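Local coordinates for protein phosphopantetheine adenylyltransferase (Archaeoglobus fulgidus, PDB 3DO8) that probably transfers an adenylyl group reversibly from ATP to 4'-phosphopantetheine, giving dephospho-CoA and pyrophosphate in coenzyme A biosynthesis, at residues K102-R107 with R113-V118. Numbering follows the deposited sequence.
Sequences KINQKR and RKITIV
Asn104 on helix 97-110 faces the chain leading into strand 116-121, and its CA lies 5.4 Å from the CA of Lys114. The Asn104 amide pairs with both the N-H and the C=O of Ile115. Asn104 OD1 accepts a hydrogen bond from Ile115 N at 2.9 Å. Its ND2 gives a nearly straight bond (170°) to Ile115 O, which lies close to the amide plane. These two bonds fix the rotation of the amide. CD1 of Ile117 packs against ND2 of Asn104 at 3.5 Å. Lys114 runs extended past the Asn104 side chain, then bends at its last torsion (chi4 -52°). This turn brings Lys114 NZ to hydrogen-bond Asn104 O at 2.6 Å, from almost directly above the carbonyl plane. Arg107 NE and NH2 both hydrogen-bond Arg113 O side-on, each at 2.8 Å, and the oxygen lies in the guanidinium plane. CG1 of Ile115 lies over one face of the guanidinium, 3.6 Å from Arg107 NE. Asp86 forms a salt bridge with Arg107 NH2, while NH1 bonds to the carbonyls of Thr82 and Val85. A leucine in place of Arg107 would probably leave these three carbonyls without its donors and Asp86 without this salt bridge. The contact ties the helix to the loop entering the second strand of a beta-alpha-beta crossover (89-92, 97-110, 116-121) in this Rossmann-like cytidylyltransferase-type fold. That strand is outermost within the chain, and Ile117 makes backbone hydrogen bonds to the second subunit.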
ATOM      1  N   LYS A 102     -13.799  -1.859   9.415  1.00 12.71           N
ATOM      2  CA  LYS A 102     -15.259  -2.088   9.542  1.00 13.30           C
ATOM      3  C   LYS A 102     -15.817  -2.893   8.346  1.00 12.90           C
ATOM      4  O   LYS A 102     -16.652  -3.815   8.511  1.00 12.75           O
ATOM      5  CB  LYS A 102     -16.011  -0.759   9.724  1.00 14.96           C
ATOM      6  CG  LYS A 102     -17.508  -0.867   9.862  1.00 16.12           C
ATOM      7  CD  LYS A 102     -17.891  -1.524  11.137  1.00 20.18           C
ATOM      8  CE  LYS A 102     -19.321  -1.168  11.535  1.00 20.75           C
ATOM      9  NZ  LYS A 102     -19.629  -1.743  12.866  1.00 23.62           N
ATOM     10  N   ILE A 103     -15.368  -2.516   7.160  1.00 11.64           N
ATOM     11  CA  ILE A 103     -15.707  -3.248   5.934  1.00 11.86           C
ATOM     12  C   ILE A 103     -15.384  -4.755   6.089  1.00 11.89           C
ATOM     13  O   ILE A 103     -16.229  -5.606   5.822  1.00 11.81           O
ATOM     14  CB  ILE A 103     -15.055  -2.625   4.693  1.00 11.04           C
ATOM     15  CG1 ILE A 103     -15.747  -1.283   4.323  1.00 11.84           C
ATOM     16  CG2 ILE A 103     -15.080  -3.604   3.523  1.00 12.00           C
ATOM     17  CD1 ILE A 103     -14.951  -0.332   3.404  1.00 11.87           C
ATOM     18  N   ASN A 104     -14.174  -5.085   6.548  1.00 11.29           N
ATOM     19  CA  ASN A 104     -13.807  -6.493   6.696  1.00 12.57           C
ATOM     20  C   ASN A 104     -14.611  -7.173   7.804  1.00 12.86           C
ATOM     21  O   ASN A 104     -14.976  -8.335   7.672  1.00 13.08           O
ATOM     22  CB  ASN A 104     -12.305  -6.677   6.926  1.00 13.28           C
ATOM     23  CG  ASN A 104     -11.544  -6.783   5.626  1.00 11.78           C
ATOM     24  OD1 ASN A 104     -12.159  -7.081   4.564  1.00 13.35           O
ATOM     25  ND2 ASN A 104     -10.230  -6.598   5.677  1.00 12.46           N
ATOM     26  N   GLN A 105     -14.938  -6.429   8.866  1.00 13.24           N
ATOM     27  CA  GLN A 105     -15.741  -7.002   9.970  1.00 14.94           C
ATOM     28  C   GLN A 105     -17.104  -7.409   9.443  1.00 14.48           C
ATOM     29  O   GLN A 105     -17.573  -8.547   9.683  1.00 14.27           O
ATOM     30  CB  GLN A 105     -15.886  -6.017  11.121  1.00 15.54           C
ATOM     31  CG  GLN A 105     -14.627  -5.863  11.900  1.00 19.27           C
ATOM     32  CD  GLN A 105     -14.636  -4.691  12.853  1.00 21.05           C
ATOM     33  OE1 GLN A 105     -15.624  -3.954  12.961  1.00 27.77           O
ATOM     34  NE2 GLN A 105     -13.522  -4.508  13.558  1.00 31.26           N
ATOM     35  N   LYS A 106     -17.706  -6.505   8.660  1.00 14.13           N
ATOM     36  CA  LYS A 106     -19.025  -6.785   8.082  1.00 13.78           C
ATOM     37  C   LYS A 106     -18.972  -7.873   7.018  1.00 13.10           C
ATOM     38  O   LYS A 106     -19.891  -8.685   6.909  1.00 11.97           O
ATOM     39  CB  LYS A 106     -19.688  -5.533   7.515  1.00 14.19           C
ATOM     40  CG  LYS A 106     -20.118  -4.572   8.562  1.00 18.32           C
ATOM     41  CD  LYS A 106     -21.339  -5.116   9.267  1.00 21.04           C
ATOM     42  CE  LYS A 106     -21.679  -4.333  10.451  1.00 24.98           C
ATOM     43  NZ  LYS A 106     -22.764  -5.062  11.170  1.00 26.40           N
ATOM     44  N   ARG A 107     -17.936  -7.862   6.193  1.00 12.79           N
ATOM     45  CA  ARG A 107     -17.776  -8.949   5.236  1.00 13.42           C
ATOM     46  C   ARG A 107     -17.729 -10.284   5.980  1.00 14.01           C
ATOM     47  O   ARG A 107     -18.391 -11.244   5.575  1.00 13.64           O
ATOM     48  CB  ARG A 107     -16.542  -8.746   4.366  1.00 12.63           C
ATOM     49  CG  ARG A 107     -16.757  -7.662   3.320  1.00 12.41           C
ATOM     50  CD  ARG A 107     -15.541  -7.429   2.464  1.00 13.49           C
ATOM     51  NE  ARG A 107     -15.219  -8.565   1.591  1.00 13.18           N
ATOM     52  CZ  ARG A 107     -15.638  -8.748   0.338  1.00 13.92           C
ATOM     53  NH1 ARG A 107     -16.441  -7.883  -0.252  1.00 13.78           N
ATOM     54  NH2 ARG A 107     -15.223  -9.815  -0.353  1.00 14.25           N
ATOM     55  N   ARG A 113     -15.310 -13.240   1.853  1.00 16.05           N
ATOM     56  CA  ARG A 113     -13.884 -13.273   2.191  1.00 18.05           C
ATOM     57  C   ARG A 113     -13.363 -11.871   2.453  1.00 15.90           C
ATOM     58  O   ARG A 113     -13.754 -10.941   1.806  1.00 14.60           O
ATOM     59  CB  ARG A 113     -13.057 -13.886   1.097  1.00 18.52           C
ATOM     60  CG  ARG A 113     -13.129 -13.205  -0.217  1.00 24.08           C
ATOM     61  CD  ARG A 113     -11.926 -13.626  -1.060  1.00 27.52           C
ATOM     62  NE  ARG A 113     -12.133 -13.371  -2.484  1.00 31.99           N
ATOM     63  CZ  ARG A 113     -12.941 -14.089  -3.267  1.00 34.87           C
ATOM     64  NH1 ARG A 113     -13.664 -15.082  -2.773  1.00 35.19           N
ATOM     65  NH2 ARG A 113     -13.050 -13.785  -4.552  1.00 36.68           N
ATOM     66  N   LYS A 114     -12.433 -11.762   3.369  1.00 15.91           N
ATOM     67  CA  LYS A 114     -11.856 -10.479   3.686  1.00 16.73           C
ATOM     68  C   LYS A 114     -11.059  -9.951   2.478  1.00 15.85           C
ATOM     69  O   LYS A 114     -10.603 -10.706   1.601  1.00 16.72           O
ATOM     70  CB  LYS A 114     -11.030 -10.568   4.973  1.00 18.98           C
ATOM     71  CG  LYS A 114     -11.927 -10.587   6.245  1.00 20.81           C
ATOM     72  CD  LYS A 114     -11.109 -10.710   7.527  1.00 22.74           C
ATOM     73  CE  LYS A 114     -11.938 -10.639   8.752  1.00 27.34           C
ATOM     74  NZ  LYS A 114     -12.847  -9.429   8.781  1.00 35.08           N
ATOM     75  N   ILE A 115     -10.961  -8.636   2.420  1.00 13.60           N
ATOM     76  CA  ILE A 115     -10.127  -7.921   1.439  1.00 12.90           C
ATOM     77  C   ILE A 115      -8.802  -7.540   2.112  1.00 12.54           C
ATOM     78  O   ILE A 115      -8.788  -7.164   3.281  1.00 13.46           O
ATOM     79  CB  ILE A 115     -10.847  -6.614   0.972  1.00 12.66           C
ATOM     80  CG1 ILE A 115     -12.290  -6.879   0.454  1.00 13.12           C
ATOM     81  CG2 ILE A 115     -10.011  -5.865  -0.076  1.00 14.45           C
ATOM     82  CD1 ILE A 115     -13.091  -5.640   0.304  1.00 14.24           C
ATOM     83  N   THR A 116      -7.697  -7.616   1.377  1.00 11.56           N
ATOM     84  CA  THR A 116      -6.413  -7.143   1.929  1.00 11.56           C
ATOM     85  C   THR A 116      -6.390  -5.609   1.956  1.00 11.81           C
ATOM     86  O   THR A 116      -6.465  -4.981   0.908  1.00 11.11           O
ATOM     87  CB  THR A 116      -5.213  -7.695   1.149  1.00 11.18           C
ATOM     88  OG1 THR A 116      -5.217  -9.121   1.271  1.00 13.86           O
ATOM     89  CG2 THR A 116      -3.906  -7.167   1.737  1.00 13.88           C
ATOM     90  N   ILE A 117      -6.259  -5.039   3.149  1.00 11.30           N
ATOM     91  CA  ILE A 117      -6.211  -3.598   3.312  1.00 11.61           C
ATOM     92  C   ILE A 117      -4.788  -3.116   3.119  1.00 11.11           C
ATOM     93  O   ILE A 117      -3.816  -3.636   3.751  1.00 11.60           O
ATOM     94  CB  ILE A 117      -6.748  -3.147   4.686  1.00 10.94           C
ATOM     95  CG1 ILE A 117      -8.211  -3.611   4.864  1.00 12.97           C
ATOM     96  CG2 ILE A 117      -6.635  -1.635   4.871  1.00 12.41           C
ATOM     97  CD1 ILE A 117      -8.775  -3.435   6.269  1.00 14.48           C
ATOM     98  N   VAL A 118      -4.686  -2.094   2.269  1.00 10.62           N
ATOM     99  CA  VAL A 118      -3.419  -1.435   1.949  1.00 10.94           C
ATOM    100  C   VAL A 118      -3.538   0.022   2.392  1.00 11.43           C
ATOM    101  O   VAL A 118      -4.239   0.811   1.771  1.00 10.90           O
ATOM    102  CB  VAL A 118      -3.075  -1.561   0.433  1.00 10.92           C
ATOM    103  CG1 VAL A 118      -1.746  -0.818   0.129  1.00 13.15           C
ATOM    104  CG2 VAL A 118      -3.091  -3.045   0.023  1.00 11.48           C
TER